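Local coordinates for cupin 2 conserved barrel domain protein (Leptotrichia buccalis, PDB 3RNS) that is of unknown function but is built from two cupin-like beta-barrel halves, a fold that often holds a metal or small-molecule pocket inside the barrel, at residues R59-F64 / L103-E108. Residues are numbered along the deposited sequence; the frame is centred on the assembly and turned at random.
Sequences RYYYCF and LIEIGE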
ATOM      1  N   ARG A  59       7.628   3.443  10.115  1.00 44.47           N
ATOM      2  CA  ARG A  59       7.648   2.977   8.743  1.00 42.94           C
ATOM      3  C   ARG A  59       6.795   1.717   8.644  1.00 41.32           C
ATOM      4  O   ARG A  59       6.798   0.873   9.565  1.00 42.32           O
ATOM      5  CB  ARG A  59       9.060   2.633   8.316  1.00 43.37           C
ATOM      6  CG  ARG A  59      10.063   3.779   8.380  1.00 46.89           C
ATOM      7  CD  ARG A  59       9.964   4.664   7.156  1.00 48.88           C
ATOM      8  NE  ARG A  59      10.891   5.804   7.180  1.00 51.32           N
ATOM      9  CZ  ARG A  59      10.651   6.970   7.790  1.00 55.06           C
ATOM     10  NH1 ARG A  59       9.543   7.163   8.500  1.00 56.76           N
ATOM     11  NH2 ARG A  59      11.538   7.953   7.711  1.00 58.28           N
ATOM     12  N   TYR A  60       6.066   1.613   7.544  1.00 38.04           N
ATOM     13  CA  TYR A  60       5.221   0.487   7.241  1.00 36.41           C
ATOM     14  C   TYR A  60       5.578   0.034   5.825  1.00 35.23           C
ATOM     15  O   TYR A  60       5.859   0.860   4.955  1.00 34.48           O
ATOM     16  CB  TYR A  60       3.740   0.889   7.275  1.00 36.42           C
ATOM     17  CG  TYR A  60       3.361   1.591   8.544  1.00 37.32           C
ATOM     18  CD1 TYR A  60       2.892   0.888   9.619  1.00 39.80           C
ATOM     19  CD2 TYR A  60       3.485   2.963   8.658  1.00 37.91           C
ATOM     20  CE1 TYR A  60       2.591   1.536  10.839  1.00 41.26           C
ATOM     21  CE2 TYR A  60       3.179   3.621   9.850  1.00 42.31           C
ATOM     22  CZ  TYR A  60       2.740   2.896  10.937  1.00 42.71           C
ATOM     23  OH  TYR A  60       2.409   3.549  12.112  1.00 47.28           O
ATOM     24  N   TYR A  61       5.539  -1.273   5.610  1.00 34.65           N
ATOM     25  CA  TYR A  61       5.892  -1.900   4.365  1.00 33.24           C
ATOM     26  C   TYR A  61       4.811  -2.840   3.960  1.00 33.06           C
ATOM     27  O   TYR A  61       4.340  -3.633   4.811  1.00 33.08           O
ATOM     28  CB  TYR A  61       7.183  -2.701   4.537  1.00 33.61           C
ATOM     29  CG  TYR A  61       8.376  -1.793   4.710  1.00 33.94           C
ATOM     30  CD1 TYR A  61       8.951  -1.185   3.614  1.00 34.99           C
ATOM     31  CD2 TYR A  61       8.883  -1.492   5.976  1.00 37.03           C
ATOM     32  CE1 TYR A  61      10.020  -0.336   3.731  1.00 35.49           C
ATOM     33  CE2 TYR A  61       9.963  -0.634   6.111  1.00 36.95           C
ATOM     34  CZ  TYR A  61      10.518  -0.068   4.974  1.00 37.26           C
ATOM     35  OH  TYR A  61      11.549   0.814   5.052  1.00 36.92           O
ATOM     36  N   TYR A  62       4.426  -2.767   2.690  1.00 30.84           N
ATOM     37  CA  TYR A  62       3.589  -3.805   2.064  1.00 30.05           C
ATOM     38  C   TYR A  62       4.390  -4.424   0.932  1.00 29.26           C
ATOM     39  O   TYR A  62       4.886  -3.708   0.036  1.00 27.89           O
ATOM     40  CB  TYR A  62       2.257  -3.210   1.561  1.00 29.27           C
ATOM     41  CG  TYR A  62       1.438  -4.242   0.811  1.00 31.16           C
ATOM     42  CD1 TYR A  62       0.861  -5.320   1.496  1.00 34.41           C
ATOM     43  CD2 TYR A  62       1.326  -4.220  -0.563  1.00 32.01           C
ATOM     44  CE1 TYR A  62       0.175  -6.297   0.851  1.00 36.46           C
ATOM     45  CE2 TYR A  62       0.591  -5.229  -1.236  1.00 36.21           C
ATOM     46  CZ  TYR A  62       0.042  -6.259  -0.509  1.00 37.81           C
ATOM     47  OH  TYR A  62      -0.668  -7.259  -1.088  1.00 42.07           O
ATOM     48  N   CYS A  63       4.559  -5.745   0.964  1.00 29.94           N
ATOM     49  CA  CYS A  63       5.359  -6.448  -0.039  1.00 29.81           C
ATOM     50  C   CYS A  63       4.461  -6.940  -1.162  1.00 29.78           C
ATOM     51  O   CYS A  63       3.482  -7.688  -0.922  1.00 30.11           O
ATOM     52  CB  CYS A  63       6.101  -7.618   0.612  1.00 30.48           C
ATOM     53  SG  CYS A  63       6.977  -8.630  -0.524  1.00 33.57           S
ATOM     54  N   PHE A  64       4.766  -6.519  -2.382  1.00 30.13           N
ATOM     55  CA  PHE A  64       4.008  -6.937  -3.538  1.00 30.33           C
ATOM     56  C   PHE A  64       4.792  -7.808  -4.539  1.00 31.89           C
ATOM     57  O   PHE A  64       4.307  -8.076  -5.637  1.00 33.74           O
ATOM     58  CB  PHE A  64       3.329  -5.694  -4.188  1.00 29.41           C
ATOM     59  CG  PHE A  64       4.269  -4.649  -4.763  1.00 30.23           C
ATOM     60  CD1 PHE A  64       4.741  -3.571  -3.983  1.00 26.70           C
ATOM     61  CD2 PHE A  64       4.595  -4.677  -6.123  1.00 30.04           C
ATOM     62  CE1 PHE A  64       5.543  -2.644  -4.533  1.00 30.87           C
ATOM     63  CE2 PHE A  64       5.383  -3.706  -6.677  1.00 29.57           C
ATOM     64  CZ  PHE A  64       5.877  -2.699  -5.891  1.00 30.69           C
ATOM     65  N   LEU A 103       8.493  -3.445  -2.599  1.00 27.39           N
ATOM     66  CA  LEU A 103       7.858  -2.977  -1.365  1.00 27.25           C
ATOM     67  C   LEU A 103       7.216  -1.653  -1.607  1.00 27.66           C
ATOM     68  O   LEU A 103       7.797  -0.794  -2.329  1.00 28.57           O
ATOM     69  CB  LEU A 103       8.920  -2.800  -0.298  1.00 28.84           C
ATOM     70  CG  LEU A 103       9.735  -3.993   0.210  1.00 30.27           C
ATOM     71  CD1 LEU A 103      10.833  -3.507   1.101  1.00 31.14           C
ATOM     72  CD2 LEU A 103       8.838  -5.023   0.924  1.00 30.55           C
ATOM     73  N   ILE A 104       6.035  -1.443  -1.018  1.00 28.44           N
ATOM     74  CA  ILE A 104       5.514  -0.111  -0.804  1.00 28.39           C
ATOM     75  C   ILE A 104       5.990   0.310   0.590  1.00 29.32           C
ATOM     76  O   ILE A 104       5.786  -0.425   1.555  1.00 29.39           O
ATOM     77  CB  ILE A 104       3.948  -0.044  -0.813  1.00 27.93           C
ATOM     78  CG1 ILE A 104       3.350  -0.689  -2.061  1.00 28.27           C
ATOM     79  CG2 ILE A 104       3.506   1.420  -0.672  1.00 26.43           C
ATOM     80  CD1 ILE A 104       1.812  -0.666  -2.120  1.00 29.62           C
ATOM     81  N   GLU A 105       6.609   1.488   0.713  1.00 29.07           N
ATOM     82  CA  GLU A 105       7.061   2.010   1.974  1.00 29.98           C
ATOM     83  C   GLU A 105       6.199   3.235   2.302  1.00 30.47           C
ATOM     84  O   GLU A 105       6.129   4.158   1.522  1.00 30.33           O
ATOM     85  CB  GLU A 105       8.548   2.436   1.922  1.00 31.48           C
ATOM     86  CG  GLU A 105       9.062   3.044   3.237  1.00 32.64           C
ATOM     87  CD  GLU A 105      10.502   3.574   3.143  1.00 36.16           C
ATOM     88  OE1 GLU A 105      10.681   4.797   2.967  1.00 40.20           O
ATOM     89  OE2 GLU A 105      11.461   2.774   3.260  1.00 36.87           O
ATOM     90  N   ILE A 106       5.588   3.244   3.471  1.00 31.41           N
ATOM     91  CA  ILE A 106       4.738   4.336   3.916  1.00 32.46           C
ATOM     92  C   ILE A 106       5.438   4.857   5.149  1.00 35.63           C
ATOM     93  O   ILE A 106       5.743   4.089   6.038  1.00 36.53           O
ATOM     94  CB  ILE A 106       3.304   3.881   4.264  1.00 32.72           C
ATOM     95  CG1 ILE A 106       2.664   3.107   3.113  1.00 30.54           C
ATOM     96  CG2 ILE A 106       2.423   5.062   4.565  1.00 32.08           C
ATOM     97  CD1 ILE A 106       2.857   1.596   3.177  1.00 32.48           C
ATOM     98  N   GLY A 107       5.752   6.133   5.165  1.00 36.76           N
ATOM     99  CA  GLY A 107       6.424   6.707   6.275  1.00 41.02           C
ATOM    100  C   GLY A 107       5.784   7.946   6.828  1.00 44.69           C
ATOM    101  O   GLY A 107       5.162   8.691   6.083  1.00 44.16           O
ATOM    102  N   GLU A 108       5.911   8.122   8.154  1.00 48.46           N
ATOM    103  CA  GLU A 108       5.681   9.398   8.847  0.60 51.80           C
ATOM    104  C   GLU A 108       7.036  10.070   8.963  1.00 53.90           C
ATOM    105  O   GLU A 108       8.001   9.429   9.399  1.00 54.76           O
ATOM    106  CB  GLU A 108       5.161   9.193  10.269  0.60 53.09           C
ATOM    107  CG  GLU A 108       3.672   8.844  10.427  0.60 54.95           C
ATOM    108  CD  GLU A 108       3.059   9.501  11.678  0.60 60.79           C
ATOM    109  OE1 GLU A 108       3.613   9.320  12.795  0.60 64.85           O
ATOM    110  OE2 GLU A 108       2.040  10.228  11.545  0.60 63.21           O
TER
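Tyr60 and Tyr62 pair with Ile106 and Ile104 as the hydrogen-bonded pairs of an antiparallel ladder, joining two central strands in the larger sheet of the N-terminal, cupin-like barrel. Each pair closes with two backbone bonds; Ile104 N to Tyr62 O is 2.7 Å. On this face Ile104 CD1 meets the edge of the Tyr62 ring, while Tyr60 and Ile106 pack on Leu153 and Met155 of strand 153-160.

The opposite face is mixed: apolar where Leu103 packs against Tyr61 and Cys63, polar at Arg59, Tyr61 and Glu105. Glu105 reaches out extended, its CG opposite the backbone N (chi1 178°), alongside Tyr61, whose OH donates to Glu105 OE2 at 2.7 Å, on the anti side and 34° out of the carboxylate plane. Tyr38 OH bonds Glu105 OE1, and Tyr93 OH bonds Tyr61 OH. A phenylalanine in place of Tyr61 would probably leave Glu105 OE2 without this donor and break the link to Tyr93. Arg59, bent at chi2, hydrogen-bonds through NH1 to Glu108 O (2.9 Å), which lies near the guanidinium plane, though the donor sits 40° above the carbonyl plane.

This buried hydroxyl-carboxylate network, on a face packed against strand 93-97, is consistent with a polar pocket inside the barrel; an acetate, probably from the crystallisation liquor, lies about 4 Å from the Glu105 side chain.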